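Local coordinates for putative lipoprotein (Bacteroides thetaiotaomicron, PDB 4Q1Z), which is of unknown function but is a putative two-domain lipoprotein, built largely of beta strands and belonging to the DUF4876 family, at residues A[22-28]-A[68-73]; A[118-122]-A[208-214]; A[262-266]-A[323-327]. All coordinates share one frame; numbering follows the deposited sequence.

Contact 1: A[22-28]-A[68-73]; sequences ENISTLK and GTAIDT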
loop_
_atom_site.group_PDB
_atom_site.type_symbol
_atom_site.label_atom_id
_atom_site.label_comp_id
_atom_site.label_asym_id
_atom_site.label_seq_id
_atom_site.Cartn_x
_atom_site.Cartn_y
_atom_site.Cartn_z
ATOM N N GLU A 22 3.527 -16.204 -15.979
ATOM C CA GLU A 22 2.716 -17.418 -16.134
ATOM C C GLU A 22 1.216 -17.162 -15.970
ATOM O O GLU A 22 0.814 -16.296 -15.189
ATOM C CB GLU A 22 3.147 -18.472 -15.083
ATOM C CG GLU A 22 4.467 -19.179 -15.367
ATOM C CD GLU A 22 5.035 -20.075 -14.278
ATOM O OE1 GLU A 22 4.316 -20.401 -13.305
ATOM O OE2 GLU A 22 6.212 -20.473 -14.418
ATOM N N ASN A 23 0.393 -17.976 -16.674
ATOM C CA ASN A 23 -1.076 -17.992 -16.642
ATOM C C ASN A 23 -1.676 -16.602 -16.831
ATOM O O ASN A 23 -2.553 -16.205 -16.058
ATOM C CB ASN A 23 -1.579 -18.609 -15.324
ATOM C CG ASN A 23 -1.056 -19.995 -15.044
ATOM O OD1 ASN A 23 -1.299 -20.941 -15.797
ATOM N ND2 ASN A 23 -0.347 -20.150 -13.936
ATOM N N ILE A 24 -1.205 -15.864 -17.856
ATOM C CA ILE A 24 -1.671 -14.506 -18.152
ATOM C C ILE A 24 -3.164 -14.525 -18.527
ATOM O O ILE A 24 -3.581 -15.337 -19.356
ATOM C CB ILE A 24 -0.802 -13.863 -19.266
ATOM C CG1 ILE A 24 0.654 -13.706 -18.797
ATOM C CG2 ILE A 24 -1.391 -12.518 -19.780
ATOM C CD1 ILE A 24 1.587 -13.622 -19.901
ATOM N N SER A 25 -3.953 -13.633 -17.904
ATOM C CA SER A 25 -5.389 -13.495 -18.150
ATOM C C SER A 25 -5.683 -12.278 -19.055
ATOM O O SER A 25 -6.585 -12.339 -19.896
ATOM C CB SER A 25 -6.136 -13.360 -16.826
ATOM O OG SER A 25 -7.419 -13.958 -16.882
ATOM N N THR A 26 -4.928 -11.178 -18.870
ATOM C CA THR A 26 -5.074 -9.912 -19.598
ATOM C C THR A 26 -3.729 -9.272 -19.877
ATOM O O THR A 26 -2.822 -9.363 -19.047
ATOM C CB THR A 26 -5.903 -8.882 -18.756
ATOM O OG1 THR A 26 -6.867 -9.522 -17.921
ATOM C CG2 THR A 26 -6.565 -7.801 -19.602
ATOM N N LEU A 27 -3.627 -8.562 -21.014
ATOM C CA LEU A 27 -2.492 -7.718 -21.360
ATOM C C LEU A 27 -3.041 -6.273 -21.429
ATOM O O LEU A 27 -3.662 -5.864 -22.427
ATOM C CB LEU A 27 -1.772 -8.173 -22.637
ATOM C CG LEU A 27 -1.054 -9.508 -22.565
ATOM C CD1 LEU A 27 -0.622 -9.939 -23.923
ATOM C CD2 LEU A 27 0.128 -9.460 -21.625
ATOM N N LYS A 28 -2.890 -5.545 -20.293
ATOM C CA LYS A 28 -3.399 -4.184 -20.058
ATOM C C LYS A 28 -2.357 -3.080 -20.380
ATOM O O LYS A 28 -1.217 -3.141 -19.911
ATOM C CB LYS A 28 -3.850 -4.083 -18.592
ATOM C CG LYS A 28 -4.316 -2.704 -18.163
ATOM C CD LYS A 28 -4.582 -2.627 -16.658
ATOM C CE LYS A 28 -4.756 -1.199 -16.194
ATOM N NZ LYS A 28 -5.875 -0.496 -16.885
ATOM N N GLY A 68 3.973 -2.552 -20.427
ATOM C CA GLY A 68 2.564 -2.701 -20.105
ATOM C C GLY A 68 2.374 -3.532 -18.866
ATOM O O GLY A 68 3.328 -3.753 -18.110
ATOM N N THR A 69 1.144 -4.021 -18.673
ATOM C CA THR A 69 0.753 -4.780 -17.484
ATOM C C THR A 69 0.065 -6.092 -17.863
ATOM O O THR A 69 -0.777 -6.127 -18.757
ATOM C CB THR A 69 -0.125 -3.881 -16.549
ATOM O OG1 THR A 69 0.733 -2.939 -15.916
ATOM C CG2 THR A 69 -0.850 -4.651 -15.446
ATOM N N ALA A 70 0.428 -7.167 -17.151
ATOM C CA ALA A 70 -0.201 -8.467 -17.282
ATOM C C ALA A 70 -0.878 -8.809 -15.968
ATOM O O ALA A 70 -0.333 -8.525 -14.899
ATOM C CB ALA A 70 0.821 -9.520 -17.657
ATOM N N ILE A 71 -2.098 -9.346 -16.047
ATOM C CA ILE A 71 -2.867 -9.801 -14.890
ATOM C C ILE A 71 -3.004 -11.312 -15.052
ATOM O O ILE A 71 -3.414 -11.754 -16.122
ATOM C CB ILE A 71 -4.231 -9.058 -14.737
ATOM C CG1 ILE A 71 -4.015 -7.577 -14.370
ATOM C CG2 ILE A 71 -5.111 -9.719 -13.660
ATOM C CD1 ILE A 71 -3.988 -6.643 -15.528
ATOM N N ASP A 72 -2.598 -12.107 -14.046
ATOM C CA ASP A 72 -2.689 -13.558 -14.183
ATOM C C ASP A 72 -4.082 -14.059 -13.739
ATOM O O ASP A 72 -4.950 -13.247 -13.394
ATOM C CB ASP A 72 -1.509 -14.311 -13.512
ATOM C CG ASP A 72 -1.427 -14.495 -12.000
ATOM O OD1 ASP A 72 -2.354 -14.057 -11.288
ATOM O OD2 ASP A 72 -0.439 -15.109 -11.534
ATOM N N THR A 73 -4.314 -15.388 -13.825
ATOM C CA THR A 73 -5.605 -16.017 -13.521
ATOM C C THR A 73 -6.022 -15.861 -12.057
ATOM O O THR A 73 -7.211 -16.004 -11.762
ATOM C CB THR A 73 -5.593 -17.486 -13.917
ATOM O OG1 THR A 73 -4.397 -18.106 -13.440
ATOM C CG2 THR A 73 -5.735 -17.677 -15.416
#
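Ser25 and Thr26 both turn their backbone N-H groups on the carbonyl of Ile71, and this doubling defines a classic beta bulge. Ser25 N lies 2.6 Å and Thr26 N 3.2 Å from Ile71 O, both donors in the carbonyl plane. The register confirms it: Ile24 pairs with Asp72, yet Thr26 already pairs with Ile71, a shift of one residue. Beyond the bulge the ladder is regular and antiparallel, the segment axes running at 154° to each other. Ile71 N returns a bond to Thr26 O, and Lys28 with Thr69 form a hydrogen-bonded pair with both of its bonds made, Lys28 N to Thr69 O 2.7 Å and Thr69 N to Lys28 O 2.8 Å.

The face of Leu27 and Ala70 is apolar and is backed by Ile80 and Ile19; on it Leu27 CD2 rests 4.0 Å from Ala70 CB, and Ile24 CG2 reaches the same methyl from further off. The other face carries Thr26, Lys28, Thr69 and Ile71. Thr26 and Ile71 lie side by side there, and Ile71 CD1 reaches Lys28 CB at 4.0 Å, while the lysine chain, starting with CG anti to N (chi1 176°), runs on to a salt bridge with Asp140. Looser still is the exposed end, where Thr73 N binds Asn23 O at a bent N-H angle of 131° and Thr73 OG1 touches Asn23 CB. Buried Asp72 instead bonds Tyr78 and the backbone of Glu74 and Asn76. In the seven-stranded mixed sheet, strand 24-35 stands between 43-46 and 60-72; Ile80 belongs to strand 77-89 and Ile19 to strand 11-19.

Contact 2: A[118-122]-A[208-214]; sequences SRPEK and DIYNPQS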
loop_
_atom_site.group_PDB
_atom_site.type_symbol
_atom_site.label_atom_id
_atom_site.label_comp_id
_atom_site.label_asym_id
_atom_site.label_seq_id
_atom_site.Cartn_x
_atom_site.Cartn_y
_atom_site.Cartn_z
ATOM N N SER A 118 7.476 11.435 19.183
ATOM C CA SER A 118 8.714 12.205 19.239
ATOM C C SER A 118 8.859 12.869 20.610
ATOM O O SER A 118 7.955 12.752 21.438
ATOM C CB SER A 118 8.735 13.238 18.119
ATOM O OG SER A 118 7.518 13.962 18.082
ATOM N N ARG A 119 10.013 13.526 20.863
ATOM C CA ARG A 119 10.278 14.192 22.136
ATOM C C ARG A 119 10.414 15.704 21.982
ATOM O O ARG A 119 11.364 16.152 21.329
ATOM C CB ARG A 119 11.564 13.649 22.782
ATOM C CG ARG A 119 11.448 12.260 23.382
ATOM C CD ARG A 119 12.826 11.642 23.535
ATOM N NE ARG A 119 12.771 10.233 23.928
ATOM C CZ ARG A 119 12.753 9.803 25.188
ATOM N NH1 ARG A 119 12.779 10.670 26.196
ATOM N NH2 ARG A 119 12.697 8.504 25.450
ATOM N N PRO A 120 9.535 16.535 22.603
ATOM C CA PRO A 120 9.748 17.987 22.526
ATOM C C PRO A 120 10.917 18.386 23.418
ATOM O O PRO A 120 11.170 17.720 24.431
ATOM C CB PRO A 120 8.412 18.577 23.012
ATOM C CG PRO A 120 7.477 17.427 23.182
ATOM C CD PRO A 120 8.342 16.230 23.418
ATOM N N GLU A 121 11.652 19.447 23.024
ATOM C CA GLU A 121 12.780 19.981 23.797
ATOM C C GLU A 121 12.236 20.601 25.057
ATOM O O GLU A 121 12.891 20.537 26.098
ATOM C CB GLU A 121 13.600 21.003 22.997
ATOM C CG GLU A 121 14.849 20.419 22.345
ATOM C CD GLU A 121 15.639 21.351 21.438
ATOM O OE1 GLU A 121 15.932 22.498 21.854
ATOM O OE2 GLU A 121 15.997 20.914 20.317
ATOM N N LYS A 122 10.982 21.138 24.965
ATOM C CA LYS A 122 10.208 21.756 26.050
ATOM C C LYS A 122 9.844 20.740 27.139
ATOM O O LYS A 122 9.417 21.145 28.219
ATOM C CB LYS A 122 8.929 22.439 25.514
ATOM C CG LYS A 122 7.849 21.504 25.015
ATOM C CD LYS A 122 6.673 22.247 24.415
ATOM C CE LYS A 122 5.521 21.306 24.168
ATOM N NZ LYS A 122 4.412 21.964 23.439
ATOM N N ASP A 208 4.778 25.666 18.171
ATOM C CA ASP A 208 5.276 25.703 19.551
ATOM C C ASP A 208 4.310 25.044 20.558
ATOM O O ASP A 208 4.779 24.467 21.542
ATOM C CB ASP A 208 5.615 27.134 19.978
ATOM C CG ASP A 208 6.805 27.764 19.252
ATOM O OD1 ASP A 208 7.624 27.009 18.663
ATOM O OD2 ASP A 208 6.928 29.014 19.283
ATOM N N ILE A 209 2.987 25.073 20.281
ATOM C CA ILE A 209 1.945 24.466 21.121
ATOM C C ILE A 209 1.973 22.935 21.082
ATOM O O ILE A 209 1.404 22.316 21.980
ATOM C CB ILE A 209 0.528 24.958 20.742
ATOM C CG1 ILE A 209 0.235 24.779 19.233
ATOM C CG2 ILE A 209 0.292 26.395 21.228
ATOM C CD1 ILE A 209 -1.189 25.059 18.837
ATOM N N TYR A 210 2.591 22.330 20.043
ATOM C CA TYR A 210 2.611 20.884 19.869
ATOM C C TYR A 210 4.014 20.297 20.130
ATOM O O TYR A 210 4.305 19.936 21.272
ATOM C CB TYR A 210 2.053 20.509 18.477
ATOM C CG TYR A 210 0.610 20.936 18.288
ATOM C CD1 TYR A 210 -0.317 20.807 19.321
ATOM C CD2 TYR A 210 0.177 21.496 17.090
ATOM C CE1 TYR A 210 -1.637 21.227 19.168
ATOM C CE2 TYR A 210 -1.152 21.896 16.918
ATOM C CZ TYR A 210 -2.058 21.744 17.957
ATOM O OH TYR A 210 -3.372 22.111 17.821
ATOM N N ASN A 211 4.863 20.181 19.095
ATOM C CA ASN A 211 6.229 19.678 19.226
ATOM C C ASN A 211 7.105 20.253 18.120
ATOM O O ASN A 211 7.230 19.615 17.083
ATOM C CB ASN A 211 6.284 18.133 19.210
ATOM C CG ASN A 211 7.683 17.588 19.385
ATOM O OD1 ASN A 211 8.662 18.320 19.557
ATOM N ND2 ASN A 211 7.821 16.293 19.307
ATOM N N PRO A 212 7.800 21.390 18.320
ATOM C CA PRO A 212 8.676 21.917 17.242
ATOM C C PRO A 212 9.730 20.915 16.701
ATOM O O PRO A 212 10.220 21.107 15.586
ATOM C CB PRO A 212 9.342 23.119 17.902
ATOM C CG PRO A 212 8.380 23.553 18.931
ATOM C CD PRO A 212 7.794 22.300 19.487
ATOM N N GLN A 213 10.027 19.824 17.453
ATOM C CA GLN A 213 10.994 18.776 17.080
ATOM C C GLN A 213 10.310 17.581 16.399
ATOM O O GLN A 213 10.960 16.556 16.147
ATOM C CB GLN A 213 11.793 18.300 18.311
ATOM C CG GLN A 213 12.809 19.319 18.866
ATOM C CD GLN A 213 12.182 20.453 19.634
ATOM O OE1 GLN A 213 11.317 20.267 20.493
ATOM N NE2 GLN A 213 12.603 21.661 19.331
ATOM N N SER A 214 9.008 17.702 16.075
ATOM C CA SER A 214 8.305 16.637 15.349
ATOM C C SER A 214 8.849 16.621 13.919
ATOM O O SER A 214 9.163 17.695 13.401
ATOM C CB SER A 214 6.799 16.860 15.370
ATOM O OG SER A 214 6.141 15.813 14.681
HETATM O O HOH W 1 9.658 21.820 22.260
#
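Lys122 sends its ammonium group to backbone carbonyls, with no carboxylate of the two segments as its partner: NZ bonds Tyr210 O at 3.0 Å and Asp208 O at 3.2 Å. The two oxygens are met differently. At Tyr210 the nitrogen stands 52° out of the carbonyl plane, whereas at Asp208 it is tilted by just 21°. An extended chain beyond CG carries NZ across to the 208-210 backbone, although CG itself starts between the backbone N and the carbonyl carbon.

The second polar link reverses the roles, with a side chain accepting from a backbone. Gln213 OE1 takes the N-H of Glu121 at 2.7 Å in a nearly straight bond, but the donor approaches from above the amide plane. A bend at chi2 brings the amide against the Glu121 side chain, the two crossing at about a right angle, and its plane stacks on the carboxylate with 25° between them. Water 1 extends the link, donating to Gln213 OE1 and accepting from Lys122 N.

Next to the Gln213 link, Pro120 crosses the Asn211 side chain at about a right angle, its CB 3.5 Å from Asn211 OD1. That oxygen accepts from Gln213 N, making an Asx turn, while Ser214 N bonds Asn211 O at 2.8 Å and closes a type I turn. Ser118 OG and Ser214 OG both bond Asp129 OD2, so one carboxylate joins the two loops.

Across the two segments the acceptors are thus all uncharged, two backbone carbonyls and one amide oxygen; the ammonium supplies two of the three direct bonds, and the carbonyls around NZ would be expected to favour its positive charge.

Contact 3: A[262-266]-A[323-327]; sequences FGGAY and KRVPG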
loop_
_atom_site.group_PDB
_atom_site.type_symbol
_atom_site.label_atom_id
_atom_site.label_comp_id
_atom_site.label_asym_id
_atom_site.label_seq_id
_atom_site.Cartn_x
_atom_site.Cartn_y
_atom_site.Cartn_z
ATOM N N PHE A 262 5.270 1.300 20.317
ATOM C CA PHE A 262 6.227 0.201 20.181
ATOM C C PHE A 262 6.103 -0.515 18.838
ATOM O O PHE A 262 6.788 -1.491 18.628
ATOM C CB PHE A 262 5.996 -0.844 21.266
ATOM C CG PHE A 262 6.325 -0.417 22.664
ATOM C CD1 PHE A 262 7.647 -0.319 23.085
ATOM C CD2 PHE A 262 5.314 -0.155 23.581
ATOM C CE1 PHE A 262 7.956 0.064 24.398
ATOM C CE2 PHE A 262 5.618 0.212 24.899
ATOM C CZ PHE A 262 6.938 0.316 25.300
ATOM N N GLY A 263 5.193 -0.093 17.978
ATOM C CA GLY A 263 4.915 -0.760 16.719
ATOM C C GLY A 263 3.590 -1.477 16.800
ATOM O O GLY A 263 3.346 -2.285 17.712
ATOM N N GLY A 264 2.720 -1.138 15.859
ATOM C CA GLY A 264 1.406 -1.752 15.723
ATOM C C GLY A 264 1.373 -2.647 14.507
ATOM O O GLY A 264 2.316 -2.640 13.710
ATOM N N ALA A 265 0.303 -3.461 14.391
ATOM C CA ALA A 265 0.047 -4.340 13.249
ATOM C C ALA A 265 -1.082 -3.669 12.441
ATOM O O ALA A 265 -2.183 -3.478 12.963
ATOM C CB ALA A 265 -0.320 -5.741 13.717
ATOM N N TYR A 266 -0.753 -3.193 11.224
ATOM C CA TYR A 266 -1.653 -2.395 10.361
ATOM C C TYR A 266 -2.134 -3.170 9.167
ATOM O O TYR A 266 -1.342 -3.846 8.525
ATOM C CB TYR A 266 -0.901 -1.122 9.864
ATOM C CG TYR A 266 -0.053 -0.468 10.942
ATOM C CD1 TYR A 266 -0.646 0.180 12.029
ATOM C CD2 TYR A 266 1.338 -0.547 10.908
ATOM C CE1 TYR A 266 0.124 0.733 13.053
ATOM C CE2 TYR A 266 2.123 0.049 11.909
ATOM C CZ TYR A 266 1.507 0.661 12.996
ATOM O OH TYR A 266 2.244 1.219 14.014
ATOM N N LYS A 323 4.410 -12.074 16.821
ATOM C CA LYS A 323 3.631 -11.610 15.660
ATOM C C LYS A 323 2.109 -11.779 15.837
ATOM O O LYS A 323 1.664 -12.763 16.431
ATOM C CB LYS A 323 4.078 -12.366 14.396
ATOM C CG LYS A 323 5.367 -11.822 13.811
ATOM C CD LYS A 323 5.879 -12.542 12.556
ATOM C CE LYS A 323 4.926 -12.700 11.362
ATOM N NZ LYS A 323 4.312 -11.428 10.875
ATOM N N ARG A 324 1.313 -10.830 15.293
ATOM C CA ARG A 324 -0.154 -10.895 15.296
ATOM C C ARG A 324 -0.711 -10.735 13.859
ATOM O O ARG A 324 -1.914 -10.888 13.646
ATOM C CB ARG A 324 -0.822 -9.905 16.284
ATOM C CG ARG A 324 -0.450 -8.416 16.186
ATOM C CD ARG A 324 0.677 -8.126 17.137
ATOM N NE ARG A 324 0.822 -6.709 17.429
ATOM C CZ ARG A 324 1.780 -5.918 16.961
ATOM N NH1 ARG A 324 2.678 -6.383 16.101
ATOM N NH2 ARG A 324 1.843 -4.651 17.342
ATOM N N VAL A 325 0.157 -10.472 12.869
ATOM C CA VAL A 325 -0.271 -10.424 11.476
ATOM C C VAL A 325 -0.127 -11.873 10.950
ATOM O O VAL A 325 0.956 -12.481 11.090
ATOM C CB VAL A 325 0.495 -9.390 10.571
ATOM C CG1 VAL A 325 0.015 -9.450 9.123
ATOM C CG2 VAL A 325 0.369 -7.965 11.094
ATOM N N PRO A 326 -1.188 -12.444 10.337
ATOM C CA PRO A 326 -1.034 -13.773 9.733
ATOM C C PRO A 326 0.113 -13.780 8.695
ATOM O O PRO A 326 0.242 -12.847 7.887
ATOM C CB PRO A 326 -2.404 -14.021 9.101
ATOM C CG PRO A 326 -3.351 -13.094 9.850
ATOM C CD PRO A 326 -2.533 -11.886 10.078
ATOM N N GLY A 327 0.966 -14.813 8.786
ATOM C CA GLY A 327 2.163 -15.026 7.975
ATOM C C GLY A 327 1.995 -14.862 6.480
ATOM O O GLY A 327 2.918 -14.387 5.811
#
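Arg324 lies along Gly263 to Ala265, where strand 265-269 begins. Its CB points toward the opposing segment and puts CG between the backbone N and the carbonyl carbon (chi1 54°), where CG packs 3.6 Å from Ala265 CB. A bend at chi2 then turns the chain along the 263-265 backbone. NE remains 4.0 Å from Ala265 CB and gives its hydrogen to Pro154 O. CZ is 3.9 Å from Ala265 N, which sits over one face of the guanidinium, offset toward its rim. NH1 pairs with Glu312 OE2 in a salt bridge and also bonds Ala313 O.

The site lies near one margin of the mixed eleven-stranded sheet, in which 265-269 runs antiparallel between the outermost strand 307-312 and strand 148-152. Arg324 therefore ties the 323-327 loop to both neighbours of that strand or to residues just past their ends: Glu312 and Ala313 on one flank, Pro154 and Gly155 on the other.

NH2, at the tip, bonds Gly263 O at 2.8 Å. The oxygen is nearly in the guanidinium plane, 11° out of it, but the N-H angle of 131° shows a bent bond; NH2 has Gly155 O as a further acceptor. Gly264 CA comes obliquely to NH2 at 3.3 Å. Within its own segment, Gly264 N bonds Tyr266 OH at 3.0 Å, and Gly264 O lies over a face of that tyrosine ring. Next to Arg324, Val325 CG2 meets Ala265 CB, while Val325 N is held by Glu312 OE1.

How the contacts relate
Contact 3 is the buried one, its centre about 15 Å from the centre of the chain; the centres of contacts 1 and 2, both partly buried, lie about 21 and 29 Å from it, on opposite sides. Contacts 1 and 2 have centres about 49 Å apart, and even contacts 2 and 3 leave about 10 Å between nearest atoms, so none touches another. Contact 1 joins neighbouring strands of the seven-stranded sheet by main-chain bonds. Contact 3 attaches a loop to a strand of the separate eleven-stranded sheet through the guanidinium of partly exposed Arg324, and contact 2 joins two loops extending from strands of that same larger sheet through side chain-to-backbone bonds and a water.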